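Local coordinates for uncharacterized protein (Trypanosoma congolense, PDB 4E40) that probably serves as the trypanosome's cell-surface receptor for the haptoglobin-hemoglobin complex, a route to heme uptake, through an elongated helical-bundle domain, at residues F48-S53 and K111-I116; K102-I107 and E220-K225; I116-G121 and D206-S211. All blocks are in the same frame, centred on the assembly; numbering follows the deposited sequence.

Contact 1: residues F48-S53 and K111-I116; sequences FSRKKS and KVNEII. Unlike the reference sequence in segment 111-116: V112 (reference Ala), I116 (reference Thr).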
loop_
_atom_site.group_PDB
_atom_site.type_symbol
_atom_site.label_atom_id
_atom_site.label_comp_id
_atom_site.label_asym_id
_atom_site.label_seq_id
_atom_site.Cartn_x
_atom_site.Cartn_y
_atom_site.Cartn_z
ATOM N N PHE A 48 1.936 -14.832 -4.099
ATOM C CA PHE A 48 1.731 -15.334 -5.482
ATOM C C PHE A 48 2.729 -14.722 -6.498
ATOM O O PHE A 48 3.262 -15.446 -7.338
ATOM C CB PHE A 48 0.282 -15.108 -5.947
ATOM C CG PHE A 48 0.060 -15.357 -7.425
ATOM C CD1 PHE A 48 -0.177 -16.651 -7.904
ATOM C CD2 PHE A 48 0.077 -14.296 -8.341
ATOM C CE1 PHE A 48 -0.382 -16.880 -9.276
ATOM C CE2 PHE A 48 -0.123 -14.518 -9.705
ATOM C CZ PHE A 48 -0.353 -15.815 -10.171
ATOM N N SER A 49 2.939 -13.408 -6.435
ATOM C CA SER A 49 3.881 -12.688 -7.349
ATOM C C SER A 49 5.285 -13.065 -7.112
ATOM O O SER A 49 6.049 -13.274 -8.093
ATOM C CB SER A 49 3.759 -11.183 -7.179
ATOM O OG SER A 49 2.420 -10.854 -7.340
ATOM N N ARG A 50 5.648 -13.176 -5.830
ATOM C CA ARG A 50 6.942 -13.649 -5.434
ATOM C C ARG A 50 7.177 -15.057 -5.985
ATOM O O ARG A 50 8.187 -15.302 -6.640
ATOM C CB ARG A 50 7.114 -13.585 -3.909
ATOM C CG ARG A 50 8.521 -13.798 -3.435
ATOM C CD ARG A 50 8.746 -12.969 -2.138
ATOM N NE ARG A 50 10.194 -12.786 -1.861
ATOM C CZ ARG A 50 10.801 -12.117 -0.852
ATOM N NH1 ARG A 50 12.173 -12.121 -0.778
ATOM N NH2 ARG A 50 10.089 -11.512 0.078
ATOM N N LYS A 51 6.204 -15.963 -5.805
ATOM C CA LYS A 51 6.312 -17.319 -6.318
ATOM C C LYS A 51 6.365 -17.326 -7.845
ATOM O O LYS A 51 7.147 -18.099 -8.371
ATOM C CB LYS A 51 5.162 -18.200 -5.784
ATOM C CG LYS A 51 5.599 -18.897 -4.502
ATOM C CD LYS A 51 4.427 -19.310 -3.620
ATOM C CE LYS A 51 4.933 -20.048 -2.393
ATOM N NZ LYS A 51 4.051 -19.740 -1.242
ATOM N N LYS A 52 5.623 -16.457 -8.509
ATOM C CA LYS A 52 5.691 -16.380 -9.997
ATOM C C LYS A 52 7.128 -16.007 -10.420
ATOM O O LYS A 52 7.699 -16.622 -11.367
ATOM C CB LYS A 52 4.711 -15.379 -10.545
ATOM C CG LYS A 52 4.691 -15.231 -12.049
ATOM C CD LYS A 52 3.369 -14.547 -12.466
ATOM C CE LYS A 52 3.478 -13.840 -13.836
ATOM N NZ LYS A 52 2.272 -12.993 -14.174
ATOM N N SER A 53 7.695 -15.024 -9.716
ATOM C CA SER A 53 9.076 -14.590 -10.090
ATOM C C SER A 53 10.078 -15.742 -9.827
ATOM O O SER A 53 11.066 -15.889 -10.564
ATOM C CB SER A 53 9.453 -13.298 -9.337
ATOM O OG SER A 53 9.798 -13.580 -7.984
ATOM N N LYS A 111 10.256 -4.997 -4.644
ATOM C CA LYS A 111 8.900 -4.399 -4.546
ATOM C C LYS A 111 8.039 -5.167 -3.599
ATOM O O LYS A 111 7.175 -4.549 -2.899
ATOM C CB LYS A 111 8.195 -4.303 -5.933
ATOM C CG LYS A 111 8.974 -3.482 -6.919
ATOM C CD LYS A 111 9.267 -2.047 -6.553
ATOM C CE LYS A 111 10.426 -1.587 -7.417
ATOM N NZ LYS A 111 10.507 -0.115 -7.448
ATOM N N VAL A 112 8.146 -6.485 -3.612
ATOM C CA VAL A 112 7.402 -7.297 -2.660
ATOM C C VAL A 112 7.784 -6.848 -1.233
ATOM O O VAL A 112 6.916 -6.644 -0.389
ATOM C CB VAL A 112 7.727 -8.763 -2.785
ATOM C CG1 VAL A 112 7.308 -9.598 -1.563
ATOM C CG2 VAL A 112 7.089 -9.327 -4.099
ATOM N N ASN A 113 9.079 -6.733 -0.976
ATOM C CA ASN A 113 9.513 -6.305 0.385
ATOM C C ASN A 113 9.058 -4.913 0.720
ATOM O O ASN A 113 8.629 -4.666 1.899
ATOM C CB ASN A 113 11.042 -6.478 0.512
ATOM C CG ASN A 113 11.445 -7.950 0.642
ATOM O OD1 ASN A 113 10.673 -8.766 1.128
ATOM N ND2 ASN A 113 12.621 -8.285 0.207
ATOM N N GLU A 114 9.046 -4.004 -0.264
ATOM C CA GLU A 114 8.569 -2.648 -0.030
ATOM C C GLU A 114 7.087 -2.678 0.321
ATOM O O GLU A 114 6.662 -1.950 1.250
ATOM C CB GLU A 114 8.809 -1.733 -1.223
ATOM C CG GLU A 114 10.330 -1.457 -1.284
ATOM C CD GLU A 114 10.821 -0.696 -2.520
ATOM O OE1 GLU A 114 10.085 -0.572 -3.502
ATOM O OE2 GLU A 114 12.016 -0.281 -2.523
ATOM N N ILE A 115 6.302 -3.485 -0.390
ATOM C CA ILE A 115 4.855 -3.551 -0.086
ATOM C C ILE A 115 4.607 -4.104 1.322
ATOM O O ILE A 115 3.689 -3.626 2.041
ATOM C CB ILE A 115 4.133 -4.410 -1.148
ATOM C CG1 ILE A 115 4.090 -3.579 -2.453
ATOM C CG2 ILE A 115 2.727 -4.821 -0.701
ATOM C CD1 ILE A 115 3.718 -4.427 -3.685
ATOM N N ILE A 116 5.378 -5.114 1.696
ATOM C CA ILE A 116 5.207 -5.728 3.031
ATOM C C ILE A 116 5.486 -4.652 4.072
ATOM O O ILE A 116 4.685 -4.493 5.039
ATOM C CB ILE A 116 6.140 -6.955 3.212
ATOM C CG1 ILE A 116 5.618 -8.137 2.359
ATOM C CG2 ILE A 116 6.289 -7.309 4.713
ATOM C CD1 ILE A 116 6.639 -9.295 2.211
#
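R50 carries its CG anti to the backbone N (chi1 -168°), which sends the chain toward helix 82-147, and V112, with CG1 anti to its own N, presents that methyl to it. The arginine chain bends at chi2 and then runs nearly straight, crossing the valine at about a right angle. Its CD lies 3.7 Å from V112 CG1, and the guanidinium nitrogen R50 NH2 comes within 3.8 Å of the same methyl. Beyond the valine the guanidinium meets the amide of N113, whose end reaches nearer to the arginine than its CB direction would suggest. The R50 NH2 to N113 OD1 distance is 3.0 Å, but the N-H...O angle is 127°, so this hydrogen bond is weak. The two flat groups are turned 70° apart, which rules out a stacked pair.

These segments belong to the long helical bundle of the haptoglobin-hemoglobin receptor fold. The CA atoms of R50 and V112, the closest pair, stay 6.9 Å apart; the long arginine chain spans the gap. V112 is buried and also touches L219 of helix 192-246, so the valine faces both neighbouring helices, whereas N113 is exposed. V112, which makes the apolar part of the contact, differs from the reference sequence.

Within segment 48-53, S53 OG donates to R50 O at 2.7 Å, giving that carbonyl a side-chain partner. K52, which binds heme b in another structure of this protein, lies on this segment but takes no part in the contact.

Contact 2: residues K102-I107 and E220-K225; sequences KEEVEI and ETALEK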
loop_
_atom_site.group_PDB
_atom_site.type_symbol
_atom_site.label_atom_id
_atom_site.label_comp_id
_atom_site.label_asym_id
_atom_site.label_seq_id
_atom_site.Cartn_x
_atom_site.Cartn_y
_atom_site.Cartn_z
ATOM N N LYS A 102 17.330 -12.318 -14.049
ATOM C CA LYS A 102 17.721 -12.178 -12.646
ATOM C C LYS A 102 17.586 -10.728 -12.177
ATOM O O LYS A 102 17.116 -10.474 -11.077
ATOM C CB LYS A 102 19.168 -12.640 -12.473
ATOM C CG LYS A 102 19.302 -14.149 -12.575
ATOM C CD LYS A 102 20.763 -14.578 -12.666
ATOM C CE LYS A 102 21.585 -14.006 -11.542
ATOM N NZ LYS A 102 22.781 -14.871 -11.333
ATOM N N GLU A 103 17.983 -9.762 -13.032
ATOM C CA GLU A 103 17.793 -8.339 -12.693
ATOM C C GLU A 103 16.341 -7.994 -12.454
ATOM O O GLU A 103 15.975 -7.360 -11.432
ATOM C CB GLU A 103 18.331 -7.493 -13.865
ATOM C CG GLU A 103 19.841 -7.453 -13.957
ATOM C CD GLU A 103 20.404 -7.052 -15.328
ATOM O OE1 GLU A 103 19.573 -6.872 -16.260
ATOM O OE2 GLU A 103 21.609 -6.996 -15.494
ATOM N N GLU A 104 15.460 -8.474 -13.336
ATOM C CA GLU A 104 14.012 -8.199 -13.140
ATOM C C GLU A 104 13.388 -8.897 -11.955
ATOM O O GLU A 104 12.564 -8.289 -11.263
ATOM C CB GLU A 104 13.213 -8.469 -14.405
ATOM C CG GLU A 104 13.730 -7.677 -15.614
ATOM C CD GLU A 104 13.576 -6.170 -15.447
ATOM O OE1 GLU A 104 12.731 -5.739 -14.625
ATOM O OE2 GLU A 104 14.294 -5.448 -16.173
ATOM N N VAL A 105 13.817 -10.112 -11.677
ATOM C CA VAL A 105 13.286 -10.885 -10.541
ATOM C C VAL A 105 13.793 -10.256 -9.254
ATOM O O VAL A 105 13.033 -10.231 -8.263
ATOM C CB VAL A 105 13.630 -12.381 -10.712
ATOM C CG1 VAL A 105 13.328 -13.184 -9.401
ATOM C CG2 VAL A 105 12.805 -12.954 -11.877
ATOM N N GLU A 106 14.997 -9.682 -9.242
ATOM C CA GLU A 106 15.462 -8.887 -8.081
ATOM C C GLU A 106 14.635 -7.658 -7.836
ATOM O O GLU A 106 14.363 -7.312 -6.667
ATOM C CB GLU A 106 16.942 -8.504 -8.242
ATOM C CG GLU A 106 17.843 -9.651 -7.866
ATOM C CD GLU A 106 17.390 -10.309 -6.527
ATOM O OE1 GLU A 106 17.115 -9.594 -5.501
ATOM O OE2 GLU A 106 17.272 -11.540 -6.556
ATOM N N ILE A 107 14.220 -6.982 -8.919
ATOM C CA ILE A 107 13.319 -5.860 -8.745
ATOM C C ILE A 107 11.988 -6.301 -8.160
ATOM O O ILE A 107 11.483 -5.588 -7.241
ATOM C CB ILE A 107 13.093 -5.087 -10.051
ATOM C CG1 ILE A 107 14.374 -4.403 -10.409
ATOM C CG2 ILE A 107 11.970 -4.013 -9.843
ATOM C CD1 ILE A 107 14.370 -3.819 -11.814
ATOM N N GLU A 220 4.621 -5.316 -11.218
ATOM C CA GLU A 220 4.020 -5.902 -12.388
ATOM C C GLU A 220 4.831 -5.594 -13.617
ATOM O O GLU A 220 4.959 -6.517 -14.467
ATOM C CB GLU A 220 2.574 -5.371 -12.557
ATOM C CG GLU A 220 1.833 -6.052 -13.698
ATOM C CD GLU A 220 1.933 -7.566 -13.779
ATOM O OE1 GLU A 220 2.193 -8.039 -14.920
ATOM O OE2 GLU A 220 1.736 -8.301 -12.766
ATOM N N THR A 221 5.404 -4.407 -13.720
ATOM C CA THR A 221 6.240 -4.054 -14.897
ATOM C C THR A 221 7.494 -4.955 -14.942
ATOM O O THR A 221 7.883 -5.487 -15.990
ATOM C CB THR A 221 6.615 -2.596 -14.873
ATOM O OG1 THR A 221 5.408 -1.855 -15.089
ATOM C CG2 THR A 221 7.642 -2.253 -15.949
ATOM N N ALA A 222 8.082 -5.162 -13.779
ATOM C CA ALA A 222 9.264 -6.095 -13.752
ATOM C C ALA A 222 8.933 -7.540 -14.024
ATOM O O ALA A 222 9.754 -8.256 -14.638
ATOM C CB ALA A 222 9.982 -5.925 -12.388
ATOM N N LEU A 223 7.805 -8.060 -13.574
ATOM C CA LEU A 223 7.437 -9.401 -13.884
ATOM C C LEU A 223 7.283 -9.473 -15.406
ATOM O O LEU A 223 7.713 -10.470 -15.955
ATOM C CB LEU A 223 6.113 -9.877 -13.259
ATOM C CG LEU A 223 6.138 -10.545 -11.893
ATOM C CD1 LEU A 223 4.758 -10.689 -11.274
ATOM C CD2 LEU A 223 6.879 -11.869 -11.878
ATOM N N GLU A 224 6.655 -8.457 -16.031
ATOM C CA GLU A 224 6.483 -8.462 -17.529
ATOM C C GLU A 224 7.871 -8.569 -18.204
ATOM O O GLU A 224 8.024 -9.373 -19.154
ATOM C CB GLU A 224 5.720 -7.207 -18.062
ATOM C CG GLU A 224 4.222 -7.151 -17.686
ATOM C CD GLU A 224 3.651 -5.715 -17.584
ATOM O OE1 GLU A 224 4.314 -4.730 -18.034
ATOM O OE2 GLU A 224 2.542 -5.554 -16.998
ATOM N N LYS A 225 8.822 -7.760 -17.769
ATOM C CA LYS A 225 10.161 -7.739 -18.378
ATOM C C LYS A 225 10.806 -9.116 -18.127
ATOM O O LYS A 225 11.474 -9.665 -19.019
ATOM C CB LYS A 225 11.004 -6.577 -17.875
ATOM C CG LYS A 225 10.421 -5.160 -18.222
ATOM C CD LYS A 225 11.435 -4.063 -17.812
ATOM C CE LYS A 225 10.930 -2.632 -17.962
ATOM N NZ LYS A 225 11.190 -2.150 -19.348
#
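This is a close, nearly antiparallel packing of helix 82-147 against helix 192-246, two of the long helices of the receptor's helical bundle. The axes of the short segments approach to 8.3 Å at an angle of 160° between their N-to-C directions. A222, with only a methyl, is consistent with the close approach: its CA is 5.2 Å from that of E104, and the methyl packs against E104 OE1 and I107 CG2. I107 CG2, placed anti to the backbone N, meets A222 CB at 3.8 Å, a purely apolar touch.

E104 does most of the work from the other helix. Its chain folds at chi2, -65°, which lays the carboxylate across the neighbouring helix with one oxygen near A222 and the other near K225. The CB of E104 also rests 3.5 Å from the backbone oxygen A222 O. K225 offers its aliphatic part: E104 CD is 3.6 Å from K225 CB, the two chains crossing at a slant. The ammonium leads away, with E104 OE2 and K225 NZ 5.5 Å apart, so the opposite charges may attract weakly but form no salt bridge.

Behind this face, the CB bonds of V105 and L223 point away from the opposite segment, and both side chains touch S53 of helix 28-73, while A222 also packs on V108. The contact therefore forms one side of a three-helix arrangement, partly buried, with K225 exposed. Between the segments no hydrogen bond forms; the carboxylate oxygen E104 OE1 instead lies 3.5 Å from the methyl carbon A222 CB.

Contact 3: residues I116-G121 and D206-S211; sequences IELTAG and DKDVKS. Unlike the reference sequence in segment 116-121: I116 (reference Thr).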
loop_
_atom_site.group_PDB
_atom_site.type_symbol
_atom_site.label_atom_id
_atom_site.label_comp_id
_atom_site.label_asym_id
_atom_site.label_seq_id
_atom_site.Cartn_x
_atom_site.Cartn_y
_atom_site.Cartn_z
ATOM N N ILE A 116 5.378 -5.114 1.696
ATOM C CA ILE A 116 5.207 -5.728 3.031
ATOM C C ILE A 116 5.486 -4.652 4.072
ATOM O O ILE A 116 4.685 -4.493 5.039
ATOM C CB ILE A 116 6.140 -6.955 3.212
ATOM C CG1 ILE A 116 5.618 -8.137 2.359
ATOM C CG2 ILE A 116 6.289 -7.309 4.713
ATOM C CD1 ILE A 116 6.639 -9.295 2.211
ATOM N N GLU A 117 6.607 -3.924 3.925
ATOM C CA GLU A 117 6.957 -2.876 4.926
ATOM C C GLU A 117 5.906 -1.752 4.989
ATOM O O GLU A 117 5.453 -1.325 6.093
ATOM C CB GLU A 117 8.353 -2.283 4.579
ATOM C CG GLU A 117 8.746 -1.073 5.466
ATOM C CD GLU A 117 9.805 -0.158 4.789
ATOM O OE1 GLU A 117 10.140 -0.325 3.574
ATOM O OE2 GLU A 117 10.308 0.763 5.469
ATOM N N LEU A 118 5.446 -1.310 3.817
ATOM C CA LEU A 118 4.490 -0.169 3.734
ATOM C C LEU A 118 3.172 -0.576 4.298
ATOM O O LEU A 118 2.513 0.240 4.981
ATOM C CB LEU A 118 4.288 0.203 2.252
ATOM C CG LEU A 118 5.514 0.959 1.699
ATOM C CD1 LEU A 118 5.344 0.954 0.194
ATOM C CD2 LEU A 118 5.467 2.388 2.209
ATOM N N THR A 119 2.781 -1.826 4.045
ATOM C CA THR A 119 1.451 -2.266 4.519
ATOM C C THR A 119 1.439 -2.447 6.031
ATOM O O THR A 119 0.459 -2.105 6.714
ATOM C CB THR A 119 1.008 -3.543 3.786
ATOM O OG1 THR A 119 0.951 -3.248 2.391
ATOM C CG2 THR A 119 -0.401 -3.954 4.249
ATOM N N ALA A 120 2.555 -2.948 6.593
ATOM C CA ALA A 120 2.671 -3.049 8.067
ATOM C C ALA A 120 2.614 -1.661 8.708
ATOM O O ALA A 120 1.916 -1.444 9.731
ATOM C CB ALA A 120 4.007 -3.781 8.422
ATOM N N GLY A 121 3.276 -0.681 8.083
ATOM C CA GLY A 121 3.215 0.704 8.635
ATOM C C GLY A 121 1.810 1.261 8.493
ATOM O O GLY A 121 1.312 1.905 9.422
ATOM N N ASP A 206 -2.883 7.401 4.035
ATOM C CA ASP A 206 -3.244 7.689 2.648
ATOM C C ASP A 206 -1.971 7.603 1.790
ATOM O O ASP A 206 -1.992 6.919 0.734
ATOM C CB ASP A 206 -3.853 9.101 2.623
ATOM C CG ASP A 206 -4.554 9.435 1.359
ATOM O OD1 ASP A 206 -4.736 8.585 0.469
ATOM O OD2 ASP A 206 -5.066 10.603 1.307
ATOM N N LYS A 207 -0.885 8.228 2.241
ATOM C CA LYS A 207 0.405 8.210 1.518
ATOM C C LYS A 207 0.917 6.790 1.350
ATOM O O LYS A 207 1.392 6.409 0.249
ATOM C CB LYS A 207 1.426 9.035 2.250
ATOM C CG LYS A 207 1.217 10.521 2.009
ATOM C CD LYS A 207 2.195 11.288 2.897
ATOM C CE LYS A 207 2.411 12.716 2.414
ATOM N NZ LYS A 207 1.193 13.551 2.588
ATOM N N ASP A 208 0.816 6.008 2.414
ATOM C CA ASP A 208 1.368 4.631 2.400
ATOM C C ASP A 208 0.618 3.754 1.415
ATOM O O ASP A 208 1.257 2.935 0.722
ATOM C CB ASP A 208 1.347 3.987 3.792
ATOM C CG ASP A 208 2.460 4.533 4.710
ATOM O OD1 ASP A 208 3.380 5.241 4.247
ATOM O OD2 ASP A 208 2.400 4.293 5.931
ATOM N N VAL A 209 -0.699 3.909 1.334
ATOM C CA VAL A 209 -1.498 3.068 0.460
ATOM C C VAL A 209 -1.232 3.508 -0.980
ATOM O O VAL A 209 -1.126 2.642 -1.853
ATOM C CB VAL A 209 -2.994 3.018 0.861
ATOM C CG1 VAL A 209 -3.782 2.270 -0.189
ATOM C CG2 VAL A 209 -3.162 2.417 2.271
ATOM N N LYS A 210 -1.067 4.815 -1.215
ATOM C CA LYS A 210 -0.725 5.292 -2.581
ATOM C C LYS A 210 0.616 4.681 -2.988
ATOM O O LYS A 210 0.760 4.217 -4.138
ATOM C CB LYS A 210 -0.656 6.799 -2.669
ATOM C CG LYS A 210 -2.047 7.408 -2.675
ATOM C CD LYS A 210 -1.974 8.909 -2.602
ATOM C CE LYS A 210 -3.378 9.467 -2.694
ATOM N NZ LYS A 210 -3.422 10.887 -2.248
ATOM N N SER A 211 1.583 4.708 -2.070
ATOM C CA SER A 211 2.908 4.106 -2.313
ATOM C C SER A 211 2.787 2.615 -2.619
ATOM O O SER A 211 3.444 2.120 -3.552
ATOM C CB SER A 211 3.860 4.342 -1.133
ATOM O OG SER A 211 4.237 5.708 -1.000
#
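L118 and D208 face each other with the same first-torsion choice: in both, CG sits anti to the carbonyl carbon and beside the backbone N (chi1 -75° in the leucine). An extended chi2 of 166° then carries L118 CD1 out to S211 CB at 3.9 Å, while L118 CD2 branches toward the aspartate, 4.1 Å from the carboxylate oxygen D208 OD1, and stays within 4.2 Å of S211 CB. The serine therefore receives the leucine on its methylene carbon; S211 is deposited in two conformers, one of which has OG beside its own backbone N. D208 extends in the other direction along helix 82-147, its carboxylate reaching past L118 toward the backbone of the next turn. D208 OD2 stands 4.0 Å from G121 C, a van der Waals approach to a residue that has no side chain of its own.

The segments lie on helices 82-147 and 192-246, which run side by side in the elongated helical bundle of the receptor. Their short axes come within 9.1 Å, with 156° between the N-to-C directions, so the pair is close to antiparallel. L118 and D208 have the nearest CA atoms, 5.9 Å apart. No hydrogen bond or salt bridge joins the two segments, and none of the touching residues is buried, so this is a contact at the bundle surface.

The same leucine also packs on V212 and R215 of helix 192-246. D208 also touches A122 and H125, where the imidazole might polarise the carboxylate if it is protonated. T119 touches A39 and N43 of helix 28-73.

How the contacts relate
From the N terminus, helix 28-73 supplies 48-53, and contact 1 closes a loop when helix 82-147 returns past it with 111-116. Contact 2 begins inside that loop, at 102-107, but closes only at 220-225 on helix 192-246, so contacts 1 and 2 cross. Contact 3, joining 116-121 to 206-211, follows contact 1 in series, shares I116 with it, and is nested within the loop of contact 2. Helix 82-147 takes part in all three. Contacts 1 and 2 meet directly, S53 CB lying 3.9 Å from L223 CD2, whereas contacts 2 and 3 stay about 11 Å apart between nearest atoms, tying the same two helices at separate levels.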